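Local atomic coordinates of putative acetamidase/formamidase (Yersinia enterocolitica subsp. palearctica serotype O:3, PDB entry 5UBU), a protein that probably hydrolyses carbon-nitrogen bonds, other than peptide bonds, in linear amides such as acetamide or formamide. Residues Ala19-Val24 against Pro52-Ile57; Ser69-Ile74 against Lys145-Lys150; Ile102-Glu107 against Thr241-Asp246; Val114-Ile119 against Ile149-Glu154. All blocks are in the same frame, centred on the assembly; numbering follows the deposited sequence.

Overall arrangement
The four contacts fall into two pairs. Contacts 1 and 3 touch, with centres 9 Å apart, and belong to one large mixed sheet in which strands 25-28, 55-59, 239-248 and 101-111 follow one another; the salt bridge between Arg-55 and Glu-107 joins them. Contacts 2 and 4, centres 13 Å apart, share Ile-149 and Lys-150 of strand 145-151, which lies beside strand 117-122 in a small antiparallel sheet. Contacts 1 and 2 are farthest apart, about 39 Å between centres. Along the chain, contact 1 closes first; contact 4 lies wholly within the span bridged by contact 3, and contacts 2 and 3 interleave, so segments far apart in sequence meet in two separate sheets.

Contact 1. Residues Ala19-Val24 against Pro52-Ile57; sequences AGRKPV and PGDRVI
The guanidinium group of Arg-21 turns its NH1-NH2 edge to Asp-54, with OD1 lying close to the guanidinium plane and the carbonyl carbon of Gly-53 also at the edge. Both terminal nitrogens converge on that one oxygen: NH1 and NH2 of Arg-21 each stand 3.0 Å from OD1 of Asp-54, an end-on salt bridge in which the guanidinium and carboxylate planes are 50° apart. NH1 arrives on the syn side of the oxygen, whereas NH2 comes from above the carboxylate plane. The bend of the arginine chain at chi3 (56°) brings the guanidinium up beside the Pro-52/Gly-53 backbone, where NH2 of Arg-21 lies 2.9 Å from O of Pro-52.

A third donor reaches the same carboxylate oxygen. The backbone N of Val-24 bonds to OD1 of Asp-54 at 3.1 Å and almost straight (171°), so three N-H groups grip a single acceptor. The other oxygen, OD2, accepts from Glu-51 N and His-26 NE2, which makes this buried aspartate a polar tie between several loops and strands. Beside it, CB of Pro-23 rests 3.2 Å from O of Gly-53, and CG of the same proline lies 4.1 Å from CD of Arg-55.

The backbone completes the join where N of Arg-55 donates to O of Val-24 at 3.1 Å. The loop after helix 11-15 is thereby fastened to the segment that runs into strand 55-59, just before the loop itself passes into strand 25-28; strand 55-59 pairs with strand 25-28 on one side and with strand 239-248 on the other.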
loop_
_atom_site.group_PDB
_atom_site.type_symbol
_atom_site.label_atom_id
_atom_site.label_comp_id
_atom_site.label_asym_id
_atom_site.label_seq_id
_atom_site.Cartn_x
_atom_site.Cartn_y
_atom_site.Cartn_z
ATOM N N ALA B 19 28.285 9.350 -30.984
ATOM C CA ALA B 19 28.400 10.784 -31.077
ATOM C C ALA B 19 29.364 11.131 -32.230
ATOM O O ALA B 19 30.455 10.542 -32.413
ATOM C CB ALA B 19 28.888 11.400 -29.783
ATOM N N GLY B 20 28.923 12.057 -33.045
ATOM C CA GLY B 20 29.732 12.518 -34.196
ATOM C C GLY B 20 29.446 11.841 -35.525
ATOM O O GLY B 20 29.844 12.363 -36.570
ATOM N N ARG B 21 28.749 10.699 -35.510
ATOM C CA ARG B 21 28.431 9.982 -36.750
ATOM C C ARG B 21 27.360 10.653 -37.598
ATOM O O ARG B 21 26.475 11.329 -37.067
ATOM C CB ARG B 21 27.906 8.571 -36.447
ATOM C CG ARG B 21 28.911 7.611 -35.869
ATOM C CD ARG B 21 28.319 6.221 -35.625
ATOM N NE ARG B 21 27.723 5.612 -36.819
ATOM C CZ ARG B 21 26.422 5.600 -37.131
ATOM N NH1 ARG B 21 26.027 4.998 -38.251
ATOM N NH2 ARG B 21 25.504 6.160 -36.344
ATOM N N LYS B 22 27.473 10.470 -38.919
ATOM C CA LYS B 22 26.459 10.937 -39.838
ATOM C C LYS B 22 25.470 9.783 -39.682
ATOM O O LYS B 22 25.743 8.664 -40.130
ATOM C CB LYS B 22 26.961 11.027 -41.280
ATOM C CG LYS B 22 25.903 11.535 -42.259
ATOM C CD LYS B 22 26.316 11.296 -43.700
ATOM C CE LYS B 22 25.172 11.593 -44.659
ATOM N NZ LYS B 22 25.586 11.273 -46.053
ATOM N N PRO B 23 24.326 10.040 -39.041
ATOM C CA PRO B 23 23.417 8.940 -38.809
ATOM C C PRO B 23 22.636 8.463 -40.021
ATOM O O PRO B 23 22.361 9.235 -40.936
ATOM C CB PRO B 23 22.452 9.524 -37.782
ATOM C CG PRO B 23 22.357 10.959 -38.154
ATOM C CD PRO B 23 23.701 11.340 -38.726
ATOM N N VAL B 24 22.314 7.172 -40.011
ATOM C CA VAL B 24 21.491 6.551 -41.031
ATOM C C VAL B 24 20.075 6.668 -40.449
ATOM O O VAL B 24 19.857 6.362 -39.276
ATOM C CB VAL B 24 21.861 5.068 -41.258
ATOM C CG1 VAL B 24 20.898 4.413 -42.246
ATOM C CG2 VAL B 24 23.292 4.941 -41.745
ATOM N N PRO B 52 24.705 2.648 -33.225
ATOM C CA PRO B 52 24.492 3.688 -32.226
ATOM C C PRO B 52 24.678 5.057 -32.880
ATOM O O PRO B 52 25.653 5.267 -33.604
ATOM C CB PRO B 52 25.592 3.420 -31.191
ATOM C CG PRO B 52 25.913 1.984 -31.332
ATOM C CD PRO B 52 25.733 1.682 -32.793
ATOM N N GLY B 53 23.726 5.952 -32.653
ATOM C CA GLY B 53 23.774 7.294 -33.237
ATOM C C GLY B 53 22.759 7.468 -34.355
ATOM O O GLY B 53 22.455 8.581 -34.725
ATOM N N ASP B 54 22.264 6.357 -34.904
ATOM C CA ASP B 54 21.260 6.392 -35.976
ATOM C C ASP B 54 19.915 6.939 -35.504
ATOM O O ASP B 54 19.605 6.934 -34.318
ATOM C CB ASP B 54 21.007 4.989 -36.565
ATOM C CG ASP B 54 22.116 4.500 -37.472
ATOM O OD1 ASP B 54 23.073 5.252 -37.756
ATOM O OD2 ASP B 54 22.008 3.340 -37.928
ATOM N N ARG B 55 19.130 7.402 -36.470
ATOM C CA ARG B 55 17.798 7.933 -36.232
ATOM C C ARG B 55 16.765 6.929 -36.737
ATOM O O ARG B 55 17.030 6.186 -37.688
ATOM C CB ARG B 55 17.630 9.291 -36.927
ATOM C CG ARG B 55 18.393 10.400 -36.224
ATOM C CD ARG B 55 18.521 11.688 -37.010
ATOM N NE ARG B 55 17.208 12.319 -37.137
ATOM C CZ ARG B 55 16.501 12.427 -38.263
ATOM N NH1 ARG B 55 15.319 13.030 -38.237
ATOM N NH2 ARG B 55 16.980 11.997 -39.428
ATOM N N VAL B 56 15.609 6.882 -36.079
ATOM C CA VAL B 56 14.524 5.990 -36.476
ATOM C C VAL B 56 13.220 6.782 -36.473
ATOM O O VAL B 56 12.906 7.455 -35.498
ATOM C CB VAL B 56 14.379 4.775 -35.536
ATOM C CG1 VAL B 56 13.272 3.843 -36.025
ATOM C CG2 VAL B 56 15.687 4.013 -35.452
ATOM N N ILE B 57 12.484 6.711 -37.577
ATOM C CA ILE B 57 11.202 7.377 -37.724
ATOM C C ILE B 57 10.170 6.268 -37.562
ATOM O O ILE B 57 9.974 5.458 -38.473
ATOM C CB ILE B 57 11.065 8.051 -39.106
ATOM C CG1 ILE B 57 12.209 9.056 -39.324
ATOM C CG2 ILE B 57 9.694 8.722 -39.230
ATOM C CD1 ILE B 57 12.202 9.726 -40.690
#

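Contact 2. Residues Ser69-Ile74 against Lys145-Lys150; sequences SSEQDI and KVRMIK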
loop_
_atom_site.group_PDB
_atom_site.type_symbol
_atom_site.label_atom_id
_atom_site.label_comp_id
_atom_site.label_asym_id
_atom_site.label_seq_id
_atom_site.Cartn_x
_atom_site.Cartn_y
_atom_site.Cartn_z
ATOM N N SER B 69 -12.976 3.664 -33.086
ATOM C CA SER B 69 -13.080 4.745 -34.073
ATOM C C SER B 69 -14.401 5.532 -33.997
ATOM O O SER B 69 -14.708 6.326 -34.885
ATOM C CB SER B 69 -12.894 4.147 -35.474
ATOM O OG SER B 69 -13.813 3.098 -35.711
ATOM N N SER B 70 -15.166 5.312 -32.932
ATOM C CA SER B 70 -16.441 5.990 -32.732
ATOM C C SER B 70 -16.761 6.157 -31.258
ATOM O O SER B 70 -16.477 5.267 -30.450
ATOM C CB SER B 70 -17.566 5.181 -33.377
ATOM O OG SER B 70 -18.830 5.733 -33.064
ATOM N N GLU B 71 -17.383 7.281 -30.904
ATOM C CA GLU B 71 -17.781 7.495 -29.515
ATOM C C GLU B 71 -18.892 6.515 -29.084
ATOM O O GLU B 71 -19.136 6.347 -27.893
ATOM C CB GLU B 71 -18.172 8.952 -29.243
ATOM C CG GLU B 71 -16.993 9.907 -29.325
ATOM C CD GLU B 71 -17.299 11.317 -28.836
ATOM O OE1 GLU B 71 -18.467 11.621 -28.530
ATOM O OE2 GLU B 71 -16.353 12.129 -28.749
ATOM N N GLN B 72 -19.541 5.863 -30.045
ATOM C CA GLN B 72 -20.580 4.855 -29.756
ATOM C C GLN B 72 -19.993 3.440 -29.589
ATOM O O GLN B 72 -20.738 2.484 -29.378
ATOM C CB GLN B 72 -21.748 4.877 -30.764
ATOM C CG GLN B 72 -22.679 6.080 -30.594
ATOM C CD GLN B 72 -22.033 7.384 -31.047
ATOM O OE1 GLN B 72 -21.805 8.303 -30.255
ATOM N NE2 GLN B 72 -21.729 7.464 -32.344
ATOM N N ASP B 73 -18.665 3.312 -29.681
ATOM C CA ASP B 73 -17.997 2.025 -29.474
ATOM C C ASP B 73 -18.054 1.668 -27.997
ATOM O O ASP B 73 -18.096 2.539 -27.132
ATOM C CB ASP B 73 -16.528 2.045 -29.935
ATOM C CG ASP B 73 -16.372 2.092 -31.454
ATOM O OD1 ASP B 73 -17.354 1.841 -32.181
ATOM O OD2 ASP B 73 -15.247 2.346 -31.926
ATOM N N ILE B 74 -18.037 0.368 -27.733
ATOM C CA ILE B 74 -18.114 -0.176 -26.391
ATOM C C ILE B 74 -16.803 -0.916 -26.109
ATOM O O ILE B 74 -16.608 -2.032 -26.593
ATOM C CB ILE B 74 -19.333 -1.117 -26.278
ATOM C CG1 ILE B 74 -20.619 -0.341 -26.621
ATOM C CG2 ILE B 74 -19.436 -1.706 -24.873
ATOM C CD1 ILE B 74 -21.857 -1.197 -26.723
ATOM N N LYS B 145 -17.225 4.985 -21.405
ATOM C CA LYS B 145 -17.122 6.165 -22.278
ATOM C C LYS B 145 -15.936 6.180 -23.244
ATOM O O LYS B 145 -14.889 5.597 -22.984
ATOM C CB LYS B 145 -17.091 7.460 -21.450
ATOM C CG LYS B 145 -18.417 8.177 -21.273
ATOM C CD LYS B 145 -19.464 7.418 -20.483
ATOM C CE LYS B 145 -20.837 8.073 -20.679
ATOM N NZ LYS B 145 -20.855 9.536 -20.384
ATOM N N VAL B 146 -16.138 6.892 -24.350
ATOM C CA VAL B 146 -15.141 7.076 -25.396
ATOM C C VAL B 146 -15.254 8.501 -25.938
ATOM O O VAL B 146 -16.359 8.996 -26.205
ATOM C CB VAL B 146 -15.354 6.098 -26.583
ATOM C CG1 VAL B 146 -14.373 6.380 -27.714
ATOM C CG2 VAL B 146 -15.226 4.658 -26.112
ATOM N N ARG B 147 -14.109 9.150 -26.101
ATOM C CA ARG B 147 -14.048 10.492 -26.651
ATOM C C ARG B 147 -13.114 10.481 -27.852
ATOM O O ARG B 147 -11.982 10.045 -27.729
ATOM C CB ARG B 147 -13.527 11.470 -25.620
ATOM C CG ARG B 147 -14.458 11.773 -24.460
ATOM C CD ARG B 147 -15.762 12.457 -24.882
ATOM N NE ARG B 147 -15.578 13.332 -26.042
ATOM C CZ ARG B 147 -15.069 14.567 -26.027
ATOM N NH1 ARG B 147 -14.648 15.133 -24.903
ATOM N NH2 ARG B 147 -14.970 15.251 -27.165
HETATM N N MSE B 148 -13.607 10.936 -29.007
HETATM C CA MSE B 148 -12.823 11.026 -30.243
HETATM C C MSE B 148 -12.457 12.480 -30.286
HETATM O O MSE B 148 -13.302 13.332 -30.490
HETATM C CB MSE B 148 -13.646 10.690 -31.466
HETATM C CG MSE B 148 -14.041 9.221 -31.514
HETATM SE SE MSE B 148 -12.503 8.249 -32.239
HETATM C CE MSE B 148 -12.496 8.791 -34.125
ATOM N N ILE B 149 -11.189 12.780 -30.065
ATOM C CA ILE B 149 -10.710 14.145 -30.031
ATOM C C ILE B 149 -9.892 14.487 -31.262
ATOM O O ILE B 149 -8.922 13.817 -31.588
ATOM C CB ILE B 149 -9.810 14.390 -28.782
ATOM C CG1 ILE B 149 -10.476 13.878 -27.497
ATOM C CG2 ILE B 149 -9.396 15.851 -28.691
ATOM C CD1 ILE B 149 -11.917 14.282 -27.366
ATOM N N LYS B 150 -10.286 15.558 -31.929
ATOM C CA LYS B 150 -9.590 16.034 -33.112
ATOM C C LYS B 150 -8.314 16.663 -32.580
ATOM O O LYS B 150 -8.291 17.176 -31.466
ATOM C CB LYS B 150 -10.462 17.075 -33.807
ATOM C CG LYS B 150 -10.174 17.384 -35.266
ATOM C CD LYS B 150 -11.242 18.382 -35.776
ATOM C CE LYS B 150 -11.511 18.298 -37.284
ATOM N NZ LYS B 150 -12.198 17.014 -37.634
HETATM O O HOH W 1 -15.822 14.585 -29.571
#
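Glu-71 and Val-146 are the closest backbone pair, their CA atoms 4.9 Å apart, where a type I turn from Ser-70 to Asp-73 lies over the extended strand 145-150. The turn is closed by Asp-73 N donating to Ser-70 O and braced by its own side chains: Ser-70 OG accepts from Gln-72 N in an ST turn, and Asp-73 OD2 accepts from Ser-69 N.

Glu-71 carries the polar part of the contact. Its chain, extended beyond CG (chi2 -170°), runs past the carbonyl of Val-146 and sets OE2 between two donors. Met-148 N reaches OE2 of Glu-71 at 3.0 Å on the anti lone pair, while NE of Arg-147 forms a salt bridge to the same oxygen at 3.1 Å, nearly straight (176°) but from above the carboxylate plane. The two flat groups stand almost perpendicular, at 83°. A water also donates to OE2 and to O of Met-148 while accepting from Arg-147 NH2, whose further partner is Trp-158 O.

Carbon groups pack alongside: CG of Glu-71 lies 3.7 Å from CG of Met-148, a selenomethionine. The methyls Val-146 CG1 and Met-148 CE rest on the carbonyls of Ser-70 and Ser-69.

This is a surface packing of a beta turn, leading into helix 75-78, against an inner strand of the small antiparallel sheet, with one carboxylate capturing a strand N-H and the adjacent arginine.

Contact 3. Residues Ile102-Glu107 against Thr241-Asp246; sequences IAVYIE and TTIKVD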
loop_
_atom_site.group_PDB
_atom_site.type_symbol
_atom_site.label_atom_id
_atom_site.label_comp_id
_atom_site.label_asym_id
_atom_site.label_seq_id
_atom_site.Cartn_x
_atom_site.Cartn_y
_atom_site.Cartn_z
ATOM N N ILE B 102 20.934 2.074 -23.267
ATOM C CA ILE B 102 20.435 2.613 -24.517
ATOM C C ILE B 102 19.935 4.014 -24.205
ATOM O O ILE B 102 19.143 4.194 -23.287
ATOM C CB ILE B 102 19.249 1.807 -25.065
ATOM C CG1 ILE B 102 19.645 0.355 -25.331
ATOM C CG2 ILE B 102 18.700 2.453 -26.336
ATOM C CD1 ILE B 102 20.735 0.173 -26.375
ATOM N N ALA B 103 20.411 5.002 -24.956
ATOM C CA ALA B 103 19.975 6.381 -24.783
ATOM C C ALA B 103 18.993 6.656 -25.910
ATOM O O ALA B 103 19.339 6.497 -27.077
ATOM C CB ALA B 103 21.157 7.335 -24.852
ATOM N N VAL B 104 17.773 7.055 -25.566
ATOM C CA VAL B 104 16.755 7.334 -26.576
ATOM C C VAL B 104 16.353 8.797 -26.511
ATOM O O VAL B 104 15.669 9.224 -25.580
ATOM C CB VAL B 104 15.501 6.454 -26.379
ATOM C CG1 VAL B 104 14.471 6.744 -27.466
ATOM C CG2 VAL B 104 15.880 4.980 -26.382
ATOM N N TYR B 105 16.793 9.568 -27.498
ATOM C CA TYR B 105 16.453 10.982 -27.577
ATOM C C TYR B 105 15.283 11.158 -28.529
ATOM O O TYR B 105 15.381 10.811 -29.690
ATOM C CB TYR B 105 17.657 11.827 -28.022
ATOM C CG TYR B 105 17.290 13.253 -28.342
ATOM C CD1 TYR B 105 16.768 14.087 -27.363
ATOM C CD2 TYR B 105 17.488 13.782 -29.616
ATOM C CE1 TYR B 105 16.405 15.399 -27.646
ATOM C CE2 TYR B 105 17.142 15.102 -29.906
ATOM C CZ TYR B 105 16.598 15.899 -28.914
ATOM O OH TYR B 105 16.243 17.197 -29.174
ATOM N N ILE B 106 14.171 11.684 -28.027
ATOM C CA ILE B 106 12.991 11.906 -28.858
ATOM C C ILE B 106 13.123 13.293 -29.493
ATOM O O ILE B 106 13.211 14.296 -28.785
ATOM C CB ILE B 106 11.693 11.796 -28.037
ATOM C CG1 ILE B 106 11.626 10.426 -27.334
ATOM C CG2 ILE B 106 10.484 12.000 -28.942
ATOM C CD1 ILE B 106 10.457 10.268 -26.379
ATOM N N GLU B 107 13.163 13.346 -30.822
ATOM C CA GLU B 107 13.303 14.619 -31.519
ATOM C C GLU B 107 11.976 15.302 -31.723
ATOM O O GLU B 107 11.843 16.504 -31.472
ATOM C CB GLU B 107 13.925 14.439 -32.906
ATOM C CG GLU B 107 15.346 13.911 -32.939
ATOM C CD GLU B 107 15.904 13.873 -34.342
ATOM O OE1 GLU B 107 17.018 13.329 -34.536
ATOM O OE2 GLU B 107 15.221 14.370 -35.264
ATOM N N THR B 241 6.820 9.238 -34.636
ATOM C CA THR B 241 7.801 9.553 -33.597
ATOM C C THR B 241 9.195 9.348 -34.144
ATOM O O THR B 241 9.529 8.250 -34.582
ATOM C CB THR B 241 7.602 8.657 -32.358
ATOM O OG1 THR B 241 6.300 8.892 -31.808
ATOM C CG2 THR B 241 8.653 8.939 -31.306
ATOM N N THR B 242 9.998 10.411 -34.117
ATOM C CA THR B 242 11.374 10.360 -34.586
ATOM C C THR B 242 12.303 10.359 -33.382
ATOM O O THR B 242 12.240 11.259 -32.546
ATOM C CB THR B 242 11.706 11.543 -35.518
ATOM O OG1 THR B 242 10.864 11.488 -36.670
ATOM C CG2 THR B 242 13.160 11.482 -35.991
ATOM N N ILE B 243 13.163 9.346 -33.306
ATOM C CA ILE B 243 14.110 9.197 -32.201
ATOM C C ILE B 243 15.547 9.032 -32.680
ATOM O O ILE B 243 15.789 8.669 -33.838
ATOM C CB ILE B 243 13.758 7.968 -31.325
ATOM C CG1 ILE B 243 13.810 6.667 -32.141
ATOM C CG2 ILE B 243 12.380 8.133 -30.711
ATOM C CD1 ILE B 243 13.499 5.423 -31.340
ATOM N N LYS B 244 16.490 9.324 -31.785
ATOM C CA LYS B 244 17.918 9.152 -32.054
ATOM C C LYS B 244 18.335 8.195 -30.933
ATOM O O LYS B 244 18.164 8.497 -29.754
ATOM C CB LYS B 244 18.695 10.478 -31.969
ATOM C CG LYS B 244 19.930 10.591 -32.857
ATOM C CD LYS B 244 21.088 11.405 -32.287
ATOM C CE LYS B 244 22.101 11.820 -33.354
ATOM N NZ LYS B 244 23.430 12.147 -32.771
ATOM N N VAL B 245 18.849 7.032 -31.303
ATOM C CA VAL B 245 19.241 6.013 -30.338
ATOM C C VAL B 245 20.755 5.886 -30.310
ATOM O O VAL B 245 21.376 5.731 -31.362
ATOM C CB VAL B 245 18.619 4.656 -30.726
ATOM C CG1 VAL B 245 18.982 3.573 -29.709
ATOM C CG2 VAL B 245 17.105 4.794 -30.863
ATOM N N ASP B 246 21.352 5.954 -29.120
ATOM C CA ASP B 246 22.799 5.837 -29.001
ATOM C C ASP B 246 23.074 4.810 -27.891
ATOM O O ASP B 246 22.136 4.310 -27.252
ATOM C CB ASP B 246 23.443 7.205 -28.758
ATOM C CG ASP B 246 24.927 7.273 -29.230
ATOM O OD1 ASP B 246 25.644 6.245 -29.208
ATOM O OD2 ASP B 246 25.380 8.385 -29.623
#
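Ala-103 and Asp-246 exchange two backbone hydrogen bonds, N of Ala-103 to O of Asp-246 at 3.0 Å and N of Asp-246 to O of Ala-103 at 2.9 Å. The next hydrogen-bonded pair repeats the pattern: Tyr-105 N and Lys-244 N each donate to the other residue's O at 2.8 Å. Glu-107 N extends the ladder to Thr-242 O. Val-104/Val-245 and Ile-106/Ile-243 are non-hydrogen-bonded pairs; the backbones of Val-104 and Ile-106 bond on the far side, Val-104 to Thr-205 and Ile-106 to Gly-202 and Ser-203. On the other side Val-245 bonds to Gly-53 and Asp-54, and Ile-243 to Val-56, all of the segment running into strand 55-59. Two carbonyls, those of Ala-103 and Tyr-105, also receive a CA-H...O contact, from Val-245 and Ile-243.

Polar side chains find partners beyond the pair. Glu-107 OE1 forms a salt bridge with Arg-55 NE, Asp-246 OD1 accepts from Gly-18 N, and Thr-241 OG1 bonds to Ser-239 OG.

On the Val-104/Ile-106 face the contact is apolar. Ile-102 CG2 meets CG1 of Val-245 at 3.6 Å, and CG2 of Ile-243, anti to its carbonyl carbon, reaches Val-104 CG1 at 4.1 Å. Strand 169-175 packs on this face, helix 11-15 on the Ala-103/Tyr-105 one.

Backbone polarity met within the sheet, with the carboxylates of Glu-107 and Asp-246 tied to Arg-55 and Gly-18, probably lets the apolar Val-104/Ile-106 face be buried at little cost.

Contact 4. Residues Val114-Ile119 against Ile149-Glu154; sequences VNPHGI and IKLDSE
An antiparallel beta ladder joins His-117 and Gly-118 to Ile-149 and Lys-150, pairing strand 117-122, an outermost strand of a small antiparallel sheet within this chain, with strand 145-151. Their short segments run at 136° to each other. Gly-118 and Ile-149 make the hydrogen-bonded pair: N of Gly-118 donates to O of Ile-149 at 2.7 Å, and N of Ile-149 returns a bond to O of Gly-118 at 2.9 Å. Past the non-hydrogen-bonded pair of His-117 and Lys-150, the ladder frays, for the last bond, from N of Leu-151 to O of Pro-116, is weak at 3.4 Å.

Side chains pack on either side of this frame. The imidazole of His-117 leans across the Lys-150 backbone, CD2 being 3.6 Å from CA of Lys-150. Lys-150 stretches out with CG anti to the backbone N (chi1 -161°), then bends only at its end, bringing NZ 3.8 Å from NE2 of the histidine. This is proximity rather than a bond. Met-148 packs against the same histidine.

Leu-151 takes the other side. Its CG stands between its own N and carbonyl carbon (chi1 51°), a torsion that turns the isobutyl group back toward strand 117-122. There it adjoins Pro-111 and Ala-223. Beyond it the chain turns toward strand 155-157 of the same sheet, with Asp-152 OD1 accepting from Glu-154 N in an Asx turn. The two leucine methyls divide their partners: CD1 of Leu-151 touches CB of Pro-116 at 4.0 Å, while CD2 is 3.8 Å from CA of Gly-118, over the glycine backbone.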
loop_
_atom_site.group_PDB
_atom_site.type_symbol
_atom_site.label_atom_id
_atom_site.label_comp_id
_atom_site.label_asym_id
_atom_site.label_seq_id
_atom_site.Cartn_x
_atom_site.Cartn_y
_atom_site.Cartn_z
ATOM N N VAL B 114 -4.578 11.233 -42.105
ATOM C CA VAL B 114 -5.345 12.401 -42.563
ATOM C C VAL B 114 -6.485 12.663 -41.568
ATOM O O VAL B 114 -7.225 11.742 -41.215
ATOM C CB VAL B 114 -5.925 12.170 -43.972
ATOM C CG1 VAL B 114 -6.685 13.400 -44.459
ATOM C CG2 VAL B 114 -4.809 11.808 -44.947
ATOM N N ASN B 115 -6.629 13.921 -41.140
ATOM C CA ASN B 115 -7.662 14.320 -40.159
ATOM C C ASN B 115 -7.523 13.406 -38.946
ATOM O O ASN B 115 -8.440 12.657 -38.600
ATOM C CB ASN B 115 -9.070 14.276 -40.785
ATOM C CG ASN B 115 -9.263 15.337 -41.855
ATOM O OD1 ASN B 115 -8.726 16.437 -41.739
ATOM N ND2 ASN B 115 -10.060 15.026 -42.890
ATOM N N PRO B 116 -6.353 13.485 -38.281
ATOM C CA PRO B 116 -6.037 12.617 -37.142
ATOM C C PRO B 116 -6.872 12.848 -35.898
ATOM O O PRO B 116 -7.197 13.992 -35.557
ATOM C CB PRO B 116 -4.578 12.962 -36.850
ATOM C CG PRO B 116 -4.439 14.376 -37.278
ATOM C CD PRO B 116 -5.349 14.566 -38.442
ATOM N N HIS B 117 -7.205 11.758 -35.222
ATOM C CA HIS B 117 -7.966 11.829 -33.986
ATOM C C HIS B 117 -7.289 11.040 -32.871
ATOM O O HIS B 117 -6.737 9.967 -33.105
ATOM C CB HIS B 117 -9.408 11.318 -34.154
ATOM C CG HIS B 117 -10.262 12.172 -35.041
ATOM N ND1 HIS B 117 -10.356 11.966 -36.399
ATOM C CD2 HIS B 117 -11.084 13.221 -34.756
ATOM C CE1 HIS B 117 -11.205 12.838 -36.915
ATOM N NE2 HIS B 117 -11.664 13.604 -35.941
ATOM N N GLY B 118 -7.325 11.614 -31.671
ATOM C CA GLY B 118 -6.819 10.977 -30.468
ATOM C C GLY B 118 -8.031 10.345 -29.805
ATOM O O GLY B 118 -9.149 10.655 -30.167
ATOM N N ILE B 119 -7.813 9.473 -28.827
ATOM C CA ILE B 119 -8.909 8.791 -28.133
ATOM C C ILE B 119 -8.682 8.660 -26.640
ATOM O O ILE B 119 -7.633 8.205 -26.214
ATOM C CB ILE B 119 -9.074 7.350 -28.663
ATOM C CG1 ILE B 119 -9.409 7.365 -30.163
ATOM C CG2 ILE B 119 -10.212 6.630 -27.942
ATOM C CD1 ILE B 119 -9.326 5.996 -30.835
ATOM N N ILE B 149 -11.189 12.780 -30.065
ATOM C CA ILE B 149 -10.710 14.145 -30.031
ATOM C C ILE B 149 -9.892 14.487 -31.262
ATOM O O ILE B 149 -8.922 13.817 -31.588
ATOM C CB ILE B 149 -9.810 14.390 -28.782
ATOM C CG1 ILE B 149 -10.476 13.878 -27.497
ATOM C CG2 ILE B 149 -9.396 15.851 -28.691
ATOM C CD1 ILE B 149 -11.917 14.282 -27.366
ATOM N N LYS B 150 -10.286 15.558 -31.929
ATOM C CA LYS B 150 -9.590 16.034 -33.112
ATOM C C LYS B 150 -8.314 16.663 -32.580
ATOM O O LYS B 150 -8.291 17.176 -31.466
ATOM C CB LYS B 150 -10.462 17.075 -33.807
ATOM C CG LYS B 150 -10.174 17.384 -35.266
ATOM C CD LYS B 150 -11.242 18.382 -35.776
ATOM C CE LYS B 150 -11.511 18.298 -37.284
ATOM N NZ LYS B 150 -12.198 17.014 -37.634
ATOM N N LEU B 151 -7.237 16.598 -33.342
ATOM C CA LEU B 151 -5.980 17.186 -32.879
ATOM C C LEU B 151 -5.041 17.538 -34.010
ATOM O O LEU B 151 -5.235 17.098 -35.134
ATOM C CB LEU B 151 -5.305 16.277 -31.827
ATOM C CG LEU B 151 -5.077 14.778 -32.086
ATOM C CD1 LEU B 151 -4.062 14.544 -33.179
ATOM C CD2 LEU B 151 -4.598 14.096 -30.820
ATOM N N ASP B 152 -4.070 18.391 -33.701
ATOM C CA ASP B 152 -3.050 18.806 -34.660
ATOM C C ASP B 152 -1.737 19.049 -33.898
ATOM O O ASP B 152 -1.679 18.841 -32.679
ATOM C CB ASP B 152 -3.515 20.013 -35.512
ATOM C CG ASP B 152 -3.809 21.265 -34.694
ATOM O OD1 ASP B 152 -3.192 21.481 -33.631
ATOM O OD2 ASP B 152 -4.636 22.076 -35.152
ATOM N N SER B 153 -0.696 19.486 -34.608
ATOM C CA SER B 153 0.628 19.731 -34.001
ATOM C C SER B 153 0.680 20.875 -32.985
ATOM O O SER B 153 1.717 21.102 -32.364
ATOM C CB SER B 153 1.650 20.023 -35.113
ATOM O OG SER B 153 1.299 21.203 -35.830
ATOM N N GLU B 154 -0.443 21.566 -32.802
ATOM C CA GLU B 154 -0.514 22.709 -31.912
ATOM C C GLU B 154 -1.485 22.520 -30.736
ATOM O O GLU B 154 -1.176 22.916 -29.612
ATOM C CB GLU B 154 -0.934 23.918 -32.760
ATOM C CG GLU B 154 -0.769 25.283 -32.105
ATOM C CD GLU B 154 -0.934 26.444 -33.081
ATOM O OE1 GLU B 154 -1.038 26.213 -34.315
ATOM O OE2 GLU B 154 -0.945 27.606 -32.605
#